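Local coordinates for protein metallo-beta-lactamase (Serratia marcescens, PDB 6K4X) that probably hydrolyses the beta-lactam ring of antibiotics with two active-site zinc ions, as a subclass B3 metallo-beta-lactamase, at residues V29-P34 and G138-K143; K166-V171 and S207-I212. All coordinates share one frame; numbering follows the deposited sequence.

Interaction 1: residues V29-P34 and G138-K143; sequences VLLSSP and GPLAVK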
loop_
_atom_site.group_PDB
_atom_site.type_symbol
_atom_site.label_atom_id
_atom_site.label_comp_id
_atom_site.label_asym_id
_atom_site.label_seq_id
_atom_site.Cartn_x
_atom_site.Cartn_y
_atom_site.Cartn_z
ATOM N N VAL A 29 -5.895 -4.777 1.107
ATOM C CA VAL A 29 -7.054 -4.856 0.253
ATOM C C VAL A 29 -7.061 -6.193 -0.467
ATOM O O VAL A 29 -6.043 -6.616 -1.024
ATOM C CB VAL A 29 -7.093 -3.682 -0.738
ATOM C CG1 VAL A 29 -7.979 -3.963 -1.941
ATOM C CG2 VAL A 29 -7.547 -2.417 -0.036
ATOM N N LEU A 30 -8.243 -6.807 -0.538
ATOM C CA LEU A 30 -8.450 -7.942 -1.400
ATOM C C LEU A 30 -9.252 -7.507 -2.616
ATOM O O LEU A 30 -10.355 -6.965 -2.472
ATOM C CB LEU A 30 -9.188 -9.037 -0.644
ATOM C CG LEU A 30 -9.241 -10.369 -1.382
ATOM C CD1 LEU A 30 -7.919 -11.100 -1.294
ATOM C CD2 LEU A 30 -10.361 -11.235 -0.867
ATOM N N LEU A 31 -8.688 -7.757 -3.791
ATOM C CA LEU A 31 -9.372 -7.556 -5.036
ATOM C C LEU A 31 -9.801 -8.932 -5.529
ATOM O O LEU A 31 -8.943 -9.753 -5.843
ATOM C CB LEU A 31 -8.423 -6.898 -6.029
ATOM C CG LEU A 31 -9.037 -6.510 -7.362
ATOM C CD1 LEU A 31 -10.131 -5.461 -7.212
ATOM C CD2 LEU A 31 -7.974 -6.011 -8.323
ATOM N N SER A 32 -11.107 -9.200 -5.526
ATOM C CA SER A 32 -11.602 -10.564 -5.668
ATOM C C SER A 32 -12.094 -10.844 -7.090
ATOM O O SER A 32 -12.538 -9.951 -7.813
ATOM C CB SER A 32 -12.684 -10.869 -4.678
ATOM O OG SER A 32 -13.761 -9.959 -4.817
ATOM N N SER A 33 -12.055 -12.131 -7.464
ATOM C CA SER A 33 -12.720 -12.567 -8.656
ATOM C C SER A 33 -13.072 -14.032 -8.530
ATOM O O SER A 33 -12.462 -14.760 -7.771
ATOM C CB SER A 33 -11.887 -12.345 -9.899
ATOM O OG SER A 33 -11.043 -13.461 -10.206
ATOM N N PRO A 34 -14.015 -14.535 -9.346
ATOM C CA PRO A 34 -14.299 -15.967 -9.372
ATOM C C PRO A 34 -13.113 -16.837 -9.792
ATOM O O PRO A 34 -13.180 -18.059 -9.599
ATOM C CB PRO A 34 -15.471 -16.100 -10.358
ATOM C CG PRO A 34 -16.106 -14.728 -10.360
ATOM C CD PRO A 34 -14.937 -13.769 -10.200
ATOM N N GLY A 138 -7.045 -13.603 -14.307
ATOM C CA GLY A 138 -8.392 -13.706 -14.827
ATOM C C GLY A 138 -8.858 -12.340 -15.315
ATOM O O GLY A 138 -8.177 -11.703 -16.119
ATOM N N PRO A 139 -10.008 -11.826 -14.830
ATOM C CA PRO A 139 -10.490 -10.532 -15.271
ATOM C C PRO A 139 -9.849 -9.336 -14.553
ATOM O O PRO A 139 -10.151 -8.192 -14.873
ATOM C CB PRO A 139 -11.979 -10.615 -14.892
ATOM C CG PRO A 139 -11.983 -11.420 -13.623
ATOM C CD PRO A 139 -10.905 -12.462 -13.844
ATOM N N LEU A 140 -8.983 -9.585 -13.574
ATOM C CA LEU A 140 -8.343 -8.529 -12.798
ATOM C C LEU A 140 -7.140 -7.980 -13.551
ATOM O O LEU A 140 -6.361 -8.728 -14.122
ATOM C CB LEU A 140 -7.914 -9.073 -11.441
ATOM C CG LEU A 140 -9.011 -9.724 -10.611
ATOM C CD1 LEU A 140 -8.444 -10.160 -9.268
ATOM C CD2 LEU A 140 -10.204 -8.797 -10.439
ATOM N N ALA A 141 -6.960 -6.657 -13.452
ATOM C CA ALA A 141 -5.842 -5.976 -14.083
ATOM C C ALA A 141 -5.388 -4.829 -13.183
ATOM O O ALA A 141 -6.087 -3.821 -13.064
ATOM C CB ALA A 141 -6.244 -5.463 -15.445
ATOM N N VAL A 142 -4.244 -4.991 -12.544
ATOM C CA VAL A 142 -3.711 -4.033 -11.595
ATOM C C VAL A 142 -2.427 -3.440 -12.177
ATOM O O VAL A 142 -1.525 -4.186 -12.580
ATOM C CB VAL A 142 -3.426 -4.683 -10.235
ATOM C CG1 VAL A 142 -2.772 -3.683 -9.312
ATOM C CG2 VAL A 142 -4.675 -5.266 -9.614
ATOM N N LYS A 143 -2.319 -2.111 -12.195
ATOM C CA LYS A 143 -1.135 -1.458 -12.739
ATOM C C LYS A 143 -0.216 -1.023 -11.593
ATOM O O LYS A 143 -0.684 -0.532 -10.561
ATOM C CB LYS A 143 -1.532 -0.251 -13.588
ATOM C CG LYS A 143 -0.369 0.543 -14.158
ATOM C CD LYS A 143 -0.773 1.544 -15.211
ATOM C CE LYS A 143 -1.397 0.917 -16.438
ATOM N NZ LYS A 143 -1.828 1.959 -17.396
#
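Leu31 and Leu140 reach toward each other tip to tip from two different sheets, Leu31 CG standing 4.0 Å from Leu140 CD2. With chi1 at -175°, Leu31 sends CG straight out opposite its backbone N, and the far methyl CD2 goes on to meet Val142 CG2 at 3.6 Å, again end against end. Leu31 therefore touches two residues, Leu140 and Val142, that leave strand 140-146 on the same face, Ala141 between them turning the other way. Leu140 is turned differently: chi1 of -55° places CG beside its own N, and the forked end is divided between two main-chain oxygens, CD1 lying 3.5 Å from Leu31 O and CD2 3.7 Å from Ser32 O. Beyond it, Ser33 presents CB to Leu140 CG at 4.0 Å and to the ring of Pro139, whose CG is 3.8 Å from Ser33 CB. Ser33 OG is only a van der Waals neighbour of Pro139, since it hydrogen-bonds to Gly36 and Gln35 in the turn after strand 29-31. Ile38 and Trp159 extend the apolar layer. No hydrogen bond crosses between 29-34 and 138-143: the touching parts, 31-33 and 139-142, run 165° apart in direction, but Ser33 and Leu140, the nearest pair, keep their CA atoms 7.3 Å apart. The chemistry is that of face-to-face sheet packing: methyl ends meet across the layers, while Ser32 finds polar partners on its own side, in His19 and Asn17.

Interaction 2: residues K166-V171 and S207-I212; sequences KCKDVV and SCDIAI
Backbone hydrogen bonds join Val171 to Ile210 and Ile212 in a parallel ladder: Val171 N donates to Ile210 O (2.8 Å), and Ile212 N returns a nearly straight bond to Val171 O (2.8 Å). One step earlier, Asp169 O accepts from Ile210 N at 3.0 Å and, weakly, from Asp209 N.

Where the ladder runs out, a side chain replaces the missing carbonyl. Asp209 OD2 accepts from Asp169 N through its anti lone pair, a bond of 2.8 Å that is almost linear (175°). The torsion chi1 of -64° folds the Asp209 carboxylate back beside its own N, toward the backbone N-H of Asp169. Its plane lies 16° from that of the Asp169 carboxylate, and Asp169 OD2 comes within 3.9 Å of Asp209 OD2; a water that donates to both oxygens, weakly to the latter, probably eases the repulsion. The bent Lys168 chain crosses Asp209 at about a right angle, while its ammonium group stays short of a salt bridge.

Apolar contacts divide between the faces. Val170 CG1 meets Ile212 CD1 at 3.8 Å on the side where Ile14 of the other sheet packs on Ile210 and Ile212, with Trp159 of the adjacent strand beside Val170. On the other, Val171 CG2 rests against CB of Cys208, whose disulfide to Cys242 ties this edge to helix 241-260.

Strand 166-173, helix 190-205 and strand 210-213 form a beta-alpha-beta crossover, placing the last strand at the edge of the second sheet of the metallo-beta-lactamase alpha-beta/beta-alpha sandwich, just before the zinc ligand His215.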
loop_
_atom_site.group_PDB
_atom_site.type_symbol
_atom_site.label_atom_id
_atom_site.label_comp_id
_atom_site.label_asym_id
_atom_site.label_seq_id
_atom_site.Cartn_x
_atom_site.Cartn_y
_atom_site.Cartn_z
ATOM N N LYS A 166 -21.115 0.346 -13.499
ATOM C CA LYS A 166 -20.696 1.665 -13.030
ATOM C C LYS A 166 -19.334 1.511 -12.346
ATOM O O LYS A 166 -19.225 0.820 -11.316
ATOM C CB LYS A 166 -21.726 2.234 -12.051
ATOM C CG LYS A 166 -21.452 3.651 -11.578
ATOM C CD LYS A 166 -21.391 4.698 -12.679
ATOM C CE LYS A 166 -21.406 6.108 -12.123
ATOM N NZ LYS A 166 -22.775 6.534 -11.749
ATOM N N CYS A 167 -18.289 2.059 -12.952
ATOM C CA CYS A 167 -16.921 1.725 -12.589
ATOM C C CYS A 167 -16.225 2.913 -11.930
ATOM O O CYS A 167 -16.520 4.085 -12.243
ATOM C CB CYS A 167 -16.141 1.321 -13.827
ATOM S SG CYS A 167 -16.830 -0.142 -14.629
ATOM N N LYS A 168 -15.225 2.614 -11.087
ATOM C CA LYS A 168 -14.437 3.606 -10.415
ATOM C C LYS A 168 -12.974 3.188 -10.468
ATOM O O LYS A 168 -12.637 2.012 -10.362
ATOM C CB LYS A 168 -14.832 3.725 -8.942
ATOM C CG LYS A 168 -16.261 4.132 -8.670
ATOM C CD LYS A 168 -16.544 5.549 -9.006
ATOM C CE LYS A 168 -17.987 5.903 -8.692
ATOM N NZ LYS A 168 -18.401 7.165 -9.334
ATOM N N ASP A 169 -12.110 4.192 -10.565
ATOM C CA ASP A 169 -10.686 3.994 -10.494
ATOM C C ASP A 169 -10.252 3.991 -9.034
ATOM O O ASP A 169 -10.473 4.979 -8.307
ATOM C CB ASP A 169 -9.957 5.099 -11.251
ATOM C CG ASP A 169 -10.249 5.026 -12.730
ATOM O OD1 ASP A 169 -10.493 3.903 -13.250
ATOM O OD2 ASP A 169 -10.339 6.099 -13.343
ATOM N N VAL A 170 -9.642 2.886 -8.628
ATOM C CA VAL A 170 -9.185 2.676 -7.262
ATOM C C VAL A 170 -7.665 2.744 -7.231
ATOM O O VAL A 170 -6.989 2.208 -8.104
ATOM C CB VAL A 170 -9.665 1.316 -6.741
ATOM C CG1 VAL A 170 -9.280 1.120 -5.288
ATOM C CG2 VAL A 170 -11.158 1.143 -6.935
ATOM N N VAL A 171 -7.135 3.431 -6.225
ATOM C CA VAL A 171 -5.700 3.613 -6.029
ATOM C C VAL A 171 -5.350 3.145 -4.621
ATOM O O VAL A 171 -5.928 3.654 -3.661
ATOM C CB VAL A 171 -5.295 5.083 -6.221
ATOM C CG1 VAL A 171 -3.811 5.265 -5.960
ATOM C CG2 VAL A 171 -5.697 5.613 -7.592
ATOM N N SER A 207 -5.507 8.941 -12.290
ATOM C CA SER A 207 -6.955 8.740 -12.265
ATOM C C SER A 207 -7.325 8.108 -10.919
ATOM O O SER A 207 -6.852 7.030 -10.605
ATOM C CB SER A 207 -7.386 7.860 -13.421
ATOM O OG SER A 207 -7.005 8.419 -14.672
ATOM N N CYS A 208 -8.158 8.772 -10.115
ATOM C CA CYS A 208 -8.234 8.424 -8.690
ATOM C C CYS A 208 -9.603 8.707 -8.070
ATOM O O CYS A 208 -9.709 9.647 -7.259
ATOM C CB CYS A 208 -7.187 9.252 -7.947
ATOM S SG CYS A 208 -7.082 9.020 -6.148
ATOM N N ASP A 209 -10.596 7.848 -8.295
ATOM C CA ASP A 209 -11.903 8.034 -7.701
ATOM C C ASP A 209 -11.902 7.629 -6.227
ATOM O O ASP A 209 -12.552 8.307 -5.422
ATOM C CB ASP A 209 -12.973 7.231 -8.430
ATOM C CG ASP A 209 -13.162 7.680 -9.860
ATOM O OD1 ASP A 209 -13.382 8.904 -10.055
ATOM O OD2 ASP A 209 -13.093 6.844 -10.754
ATOM N N ILE A 210 -11.264 6.511 -5.901
ATOM C CA ILE A 210 -11.233 5.978 -4.533
ATOM C C ILE A 210 -9.774 5.736 -4.192
ATOM O O ILE A 210 -9.145 4.872 -4.817
ATOM C CB ILE A 210 -12.027 4.669 -4.418
ATOM C CG1 ILE A 210 -13.502 4.904 -4.747
ATOM C CG2 ILE A 210 -11.819 4.031 -3.043
ATOM C CD1 ILE A 210 -14.293 3.617 -4.929
ATOM N N ALA A 211 -9.249 6.477 -3.217
ATOM C CA ALA A 211 -7.885 6.246 -2.740
ATOM C C ALA A 211 -7.940 5.527 -1.403
ATOM O O ALA A 211 -8.673 5.937 -0.493
ATOM C CB ALA A 211 -7.113 7.537 -2.642
ATOM N N ILE A 212 -7.163 4.455 -1.301
ATOM C CA ILE A 212 -6.956 3.722 -0.084
ATOM C C ILE A 212 -5.483 3.884 0.253
ATOM O O ILE A 212 -4.629 3.370 -0.465
ATOM C CB ILE A 212 -7.337 2.241 -0.238
ATOM C CG1 ILE A 212 -8.805 2.104 -0.643
ATOM C CG2 ILE A 212 -7.030 1.484 1.034
ATOM C CD1 ILE A 212 -9.140 0.885 -1.462
HETATM O O HOH W 1 -11.395 8.642 -12.507
#

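In the fold
The two contacts come in series along the chain, interaction 1 closing before interaction 2 opens, with centres 14 Å apart. Interaction 1 packs the seven-stranded sheet, through strand 29-31, on the five-stranded sheet, through strand 140-146; interaction 2 lies within the latter, between strands 166-173 and 210-213. Strand 155-163 lies between 140-146 and 166-173 in that sheet. Val29 CG2 and Ile212 CD1 touch at 3.9 Å, so the Val170-Ile212 face of interaction 2 adjoins the intersheet packing of interaction 1. Together they show the sandwich held across its layers by apolar packing and along one layer by hydrogen bonds; His150 follows strand 140-146 and His215 follows strand 210-213, so both strands lead to zinc ligands.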